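Local coordinates for protein probable threonyl-tRNA synthetase 1 (Aeropyrum pernix, PDB 3A32) that probably activates threonine with ATP and attaches it to tRNA(Thr), and probably cannot clear mischarged seryl-tRNA(Thr), as it lacks the editing domain, at residues E392-F402 with D414-R425. Sequence-based numbering, arbitrary orientation.
Sequences ESTAKPAVNVF and DVRVFDLESMKR. With SO4 (sulfate ion), chain B.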
loop_
_atom_site.group_PDB
_atom_site.type_symbol
_atom_site.label_atom_id
_atom_site.label_comp_id
_atom_site.label_asym_id
_atom_site.label_seq_id
_atom_site.Cartn_x
_atom_site.Cartn_y
_atom_site.Cartn_z
ATOM N N GLU A 392 -1.289 25.664 -15.649
ATOM C CA GLU A 392 0.154 25.384 -15.715
ATOM C C GLU A 392 0.951 25.811 -14.494
ATOM O O GLU A 392 2.011 25.212 -14.180
ATOM C CB GLU A 392 0.768 26.038 -16.947
ATOM C CG GLU A 392 0.165 25.550 -18.235
ATOM C CD GLU A 392 0.401 24.026 -18.492
ATOM O OE1 GLU A 392 0.806 23.257 -17.608
ATOM O OE2 GLU A 392 0.169 23.598 -19.622
ATOM N N SER A 393 0.500 26.852 -13.803
ATOM C CA SER A 393 1.343 27.369 -12.742
ATOM C C SER A 393 1.016 26.685 -11.408
ATOM O O SER A 393 1.744 26.823 -10.437
ATOM C CB SER A 393 1.280 28.910 -12.705
ATOM O OG SER A 393 0.015 29.289 -12.278
ATOM N N THR A 394 -0.043 25.881 -11.409
ATOM C CA THR A 394 -0.641 25.300 -10.209
ATOM C C THR A 394 -0.805 23.785 -10.291
ATOM O O THR A 394 -0.036 23.071 -9.670
ATOM C CB THR A 394 -1.960 26.014 -9.884
ATOM O OG1 THR A 394 -1.610 27.310 -9.353
ATOM C CG2 THR A 394 -2.732 25.294 -8.815
ATOM N N ALA A 395 -1.748 23.315 -11.095
ATOM C CA ALA A 395 -2.129 21.924 -11.150
ATOM C C ALA A 395 -1.217 21.040 -12.024
ATOM O O ALA A 395 -1.069 19.828 -11.732
ATOM C CB ALA A 395 -3.546 21.807 -11.605
ATOM N N LYS A 396 -0.612 21.640 -13.073
ATOM C CA LYS A 396 0.351 20.946 -13.938
ATOM C C LYS A 396 -0.103 19.529 -14.335
ATOM O O LYS A 396 0.589 18.535 -13.994
ATOM C CB LYS A 396 1.729 20.893 -13.280
ATOM C CG LYS A 396 2.402 22.240 -13.159
ATOM C CD LYS A 396 3.681 22.195 -12.351
ATOM C CE LYS A 396 4.360 23.550 -12.437
ATOM N NZ LYS A 396 3.640 24.633 -11.699
ATOM N N PRO A 397 -1.279 19.420 -15.031
ATOM C CA PRO A 397 -1.815 18.098 -15.368
ATOM C C PRO A 397 -0.845 17.391 -16.283
ATOM O O PRO A 397 -0.156 18.051 -17.045
ATOM C CB PRO A 397 -3.121 18.428 -16.118
ATOM C CG PRO A 397 -3.492 19.833 -15.638
ATOM C CD PRO A 397 -2.130 20.499 -15.568
ATOM N N ALA A 398 -0.754 16.072 -16.215
ATOM C CA ALA A 398 0.147 15.341 -17.117
ATOM C C ALA A 398 -0.210 15.611 -18.590
ATOM O O ALA A 398 0.664 15.909 -19.389
ATOM C CB ALA A 398 0.147 13.802 -16.804
ATOM N N VAL A 399 -1.495 15.551 -18.940
ATOM C CA VAL A 399 -1.944 15.735 -20.337
ATOM C C VAL A 399 -3.093 16.740 -20.344
ATOM O O VAL A 399 -4.008 16.559 -19.568
ATOM C CB VAL A 399 -2.407 14.364 -20.959
ATOM C CG1 VAL A 399 -2.862 14.517 -22.436
ATOM C CG2 VAL A 399 -1.263 13.262 -20.890
ATOM N N ASN A 400 -3.031 17.797 -21.172
ATOM C CA ASN A 400 -4.174 18.714 -21.427
ATOM C C ASN A 400 -4.915 18.336 -22.696
ATOM O O ASN A 400 -4.275 18.160 -23.727
ATOM C CB ASN A 400 -3.783 20.232 -21.489
ATOM C CG ASN A 400 -3.158 20.742 -20.190
ATOM O OD1 ASN A 400 -3.385 20.179 -19.096
ATOM N ND2 ASN A 400 -2.330 21.808 -20.304
ATOM N N VAL A 401 -6.237 18.192 -22.614
ATOM C CA VAL A 401 -7.073 17.874 -23.803
ATOM C C VAL A 401 -7.980 19.072 -24.038
ATOM O O VAL A 401 -8.792 19.409 -23.190
ATOM C CB VAL A 401 -7.895 16.544 -23.636
ATOM C CG1 VAL A 401 -8.757 16.240 -24.883
ATOM C CG2 VAL A 401 -6.943 15.346 -23.318
ATOM N N PHE A 402 -7.761 19.769 -25.136
ATOM C CA PHE A 402 -8.515 20.987 -25.430
ATOM C C PHE A 402 -9.653 20.665 -26.350
ATOM O O PHE A 402 -9.442 20.106 -27.437
ATOM C CB PHE A 402 -7.631 22.076 -26.057
ATOM C CG PHE A 402 -6.646 22.690 -25.070
ATOM C CD1 PHE A 402 -7.054 23.681 -24.180
ATOM C CD2 PHE A 402 -5.320 22.251 -25.027
ATOM C CE1 PHE A 402 -6.160 24.240 -23.268
ATOM C CE2 PHE A 402 -4.418 22.799 -24.116
ATOM C CZ PHE A 402 -4.822 23.805 -23.238
ATOM N N ASP A 414 -7.011 18.382 -29.696
ATOM C CA ASP A 414 -5.733 19.066 -29.463
ATOM C C ASP A 414 -5.219 18.615 -28.082
ATOM O O ASP A 414 -5.754 19.023 -27.030
ATOM C CB ASP A 414 -5.937 20.580 -29.522
ATOM C CG ASP A 414 -4.730 21.371 -29.092
ATOM O OD1 ASP A 414 -3.729 20.815 -28.641
ATOM O OD2 ASP A 414 -4.777 22.615 -29.206
ATOM N N VAL A 415 -4.195 17.754 -28.105
ATOM C CA VAL A 415 -3.768 17.026 -26.930
ATOM C C VAL A 415 -2.302 17.334 -26.674
ATOM O O VAL A 415 -1.462 17.120 -27.547
ATOM C CB VAL A 415 -3.968 15.498 -27.105
ATOM C CG1 VAL A 415 -3.421 14.709 -25.925
ATOM C CG2 VAL A 415 -5.405 15.172 -27.293
ATOM N N ARG A 416 -2.013 17.826 -25.471
ATOM C CA ARG A 416 -0.715 18.355 -25.102
ATOM C C ARG A 416 -0.152 17.612 -23.899
ATOM O O ARG A 416 -0.549 17.807 -22.747
ATOM C CB ARG A 416 -0.807 19.868 -24.841
ATOM C CG ARG A 416 -1.682 20.520 -25.902
ATOM C CD ARG A 416 -1.366 21.939 -26.076
ATOM N NE ARG A 416 -2.100 22.516 -27.191
ATOM C CZ ARG A 416 -2.050 23.802 -27.509
ATOM N NH1 ARG A 416 -1.299 24.647 -26.794
ATOM N NH2 ARG A 416 -2.721 24.235 -28.563
ATOM N N VAL A 417 0.786 16.743 -24.211
ATOM C CA VAL A 417 1.521 15.943 -23.249
ATOM C C VAL A 417 2.719 16.785 -22.781
ATOM O O VAL A 417 3.276 17.577 -23.528
ATOM C CB VAL A 417 1.926 14.603 -23.956
ATOM C CG1 VAL A 417 2.810 13.736 -23.052
ATOM C CG2 VAL A 417 0.664 13.796 -24.392
ATOM N N PHE A 418 3.091 16.700 -21.530
ATOM C CA PHE A 418 4.200 17.502 -21.067
ATOM C C PHE A 418 5.434 16.637 -21.182
ATOM O O PHE A 418 5.479 15.521 -20.647
ATOM C CB PHE A 418 4.020 17.981 -19.621
ATOM C CG PHE A 418 5.100 18.893 -19.209
ATOM C CD1 PHE A 418 5.013 20.298 -19.502
ATOM C CD2 PHE A 418 6.286 18.366 -18.643
ATOM C CE1 PHE A 418 6.084 21.176 -19.193
ATOM C CE2 PHE A 418 7.377 19.226 -18.337
ATOM C CZ PHE A 418 7.274 20.639 -18.587
ATOM N N ASP A 419 6.433 17.148 -21.866
ATOM C CA ASP A 419 7.658 16.412 -22.156
ATOM C C ASP A 419 8.701 16.685 -21.087
ATOM O O ASP A 419 9.201 17.796 -20.984
ATOM C CB ASP A 419 8.221 16.891 -23.485
ATOM C CG ASP A 419 9.134 15.876 -24.103
ATOM O OD1 ASP A 419 8.608 14.761 -24.387
ATOM O OD2 ASP A 419 10.351 16.164 -24.281
ATOM N N LEU A 420 9.018 15.675 -20.290
ATOM C CA LEU A 420 9.855 15.905 -19.092
ATOM C C LEU A 420 11.290 16.277 -19.423
ATOM O O LEU A 420 11.880 17.056 -18.704
ATOM C CB LEU A 420 9.807 14.732 -18.119
ATOM C CG LEU A 420 8.431 14.373 -17.545
ATOM C CD1 LEU A 420 8.567 13.070 -16.754
ATOM C CD2 LEU A 420 7.821 15.544 -16.695
ATOM N N GLU A 421 11.847 15.716 -20.496
ATOM C CA GLU A 421 13.225 16.071 -20.941
ATOM C C GLU A 421 13.329 17.530 -21.375
ATOM O O GLU A 421 14.055 18.313 -20.747
ATOM C CB GLU A 421 13.781 15.125 -22.037
ATOM C CG GLU A 421 13.620 13.601 -21.776
ATOM C CD GLU A 421 14.089 13.126 -20.354
ATOM O OE1 GLU A 421 15.261 13.439 -19.943
ATOM O OE2 GLU A 421 13.271 12.411 -19.682
ATOM N N SER A 422 12.579 17.912 -22.406
ATOM C CA SER A 422 12.579 19.305 -22.873
ATOM C C SER A 422 11.868 20.275 -21.910
ATOM O O SER A 422 12.077 21.508 -21.987
ATOM C CB SER A 422 11.979 19.393 -24.288
ATOM O OG SER A 422 10.579 19.090 -24.291
ATOM N N MET A 423 11.058 19.732 -20.973
ATOM C CA MET A 423 10.277 20.568 -20.039
ATOM C C MET A 423 9.350 21.513 -20.798
ATOM O O MET A 423 9.245 22.672 -20.457
ATOM C CB MET A 423 11.182 21.385 -19.090
ATOM C CG MET A 423 11.971 20.534 -18.058
ATOM S SD MET A 423 10.941 19.769 -16.801
ATOM C CE MET A 423 10.266 21.238 -15.990
ATOM N N LYS A 424 8.676 20.987 -21.821
ATOM C CA LYS A 424 7.710 21.704 -22.631
ATOM C C LYS A 424 6.532 20.787 -22.902
ATOM O O LYS A 424 6.696 19.558 -22.992
ATOM C CB LYS A 424 8.336 22.132 -23.985
ATOM C CG LYS A 424 9.541 23.126 -23.848
ATOM C CD LYS A 424 9.831 23.874 -25.169
ATOM C CE LYS A 424 11.248 24.525 -25.330
ATOM N NZ LYS A 424 11.198 25.780 -26.277
ATOM N N ARG A 425 5.357 21.398 -23.053
ATOM C CA ARG A 425 4.198 20.769 -23.697
ATOM C C ARG A 425 4.466 20.370 -25.148
ATOM O O ARG A 425 5.105 21.107 -25.925
ATOM C CB ARG A 425 2.992 21.725 -23.684
ATOM C CG ARG A 425 2.447 22.005 -22.296
ATOM C CD ARG A 425 1.422 20.970 -21.897
ATOM N NE ARG A 425 0.962 21.191 -20.515
ATOM C CZ ARG A 425 0.533 20.221 -19.720
ATOM N NH1 ARG A 425 0.508 18.956 -20.151
ATOM N NH2 ARG A 425 0.155 20.514 -18.504
HETATM S S SO4 B . 5.963 27.386 -12.362
HETATM O O1 SO4 B . 5.330 27.224 -13.683
HETATM O O2 SO4 B . 7.194 26.654 -12.055
HETATM O O3 SO4 B . 6.339 28.784 -12.374
HETATM O O4 SO4 B . 4.968 27.053 -11.342
#
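Two bent side chains bring E392 and R425 together: the arginine kinks at chi2 (-88°) and the glutamate at chi2 (-63°), meeting from opposite directions. The guanidinium grips the carboxylate side-on, R425 NE to E392 OE2 at 2.7 Å and R425 NH2 to E392 OE1 at 3.0 Å. The same NH2 reaches the carbonyl O of P397 (2.9 Å), lying in that carbonyl's plane, while NH1 makes weak bonds to the carbonyls of P397, A398 and R416. Arginine suits this place because its flat head offers five N-H bonds spread around its rim, so a carboxylate and several carbonyls can be met nearly in one plane. N400 lays a flat amide over one face of the guanidinium, its ND2 3.3 Å from CZ of R425 and sparing a weak N-H bond for OE2 of E392; the ring of F418 covers part of the opposite face. Replacing R425 by an alanine would probably cost E392 the grip on both oxygens, though OE1 keeps its salt bridge to R331, and leave the carbonyl of P397 without this side-chain donor. These groups join the end of helix 384-393 to edge strand 424-431 of the anticodon-binding domain's mixed sheet, beside which 412-419 pairs antiparallel with 399-403. N400 and R416 form a hydrogen-bonded pair, and F402 N meets D414 O at 2.9 Å. V399, V401, V415 and V417 share the sheet face turned away from N400 and R416; their branched side chains suit strands and pack against L442 and L449 of helix 435-457, with V399 CG1 3.5 Å from V415 CG1. On the N400 face, R416 stretches from CG to NE and clasps D414 side-on, while F402's ring gives its methylenes an apolar flank, R416 CD lying 3.7 Å from F402 CE2.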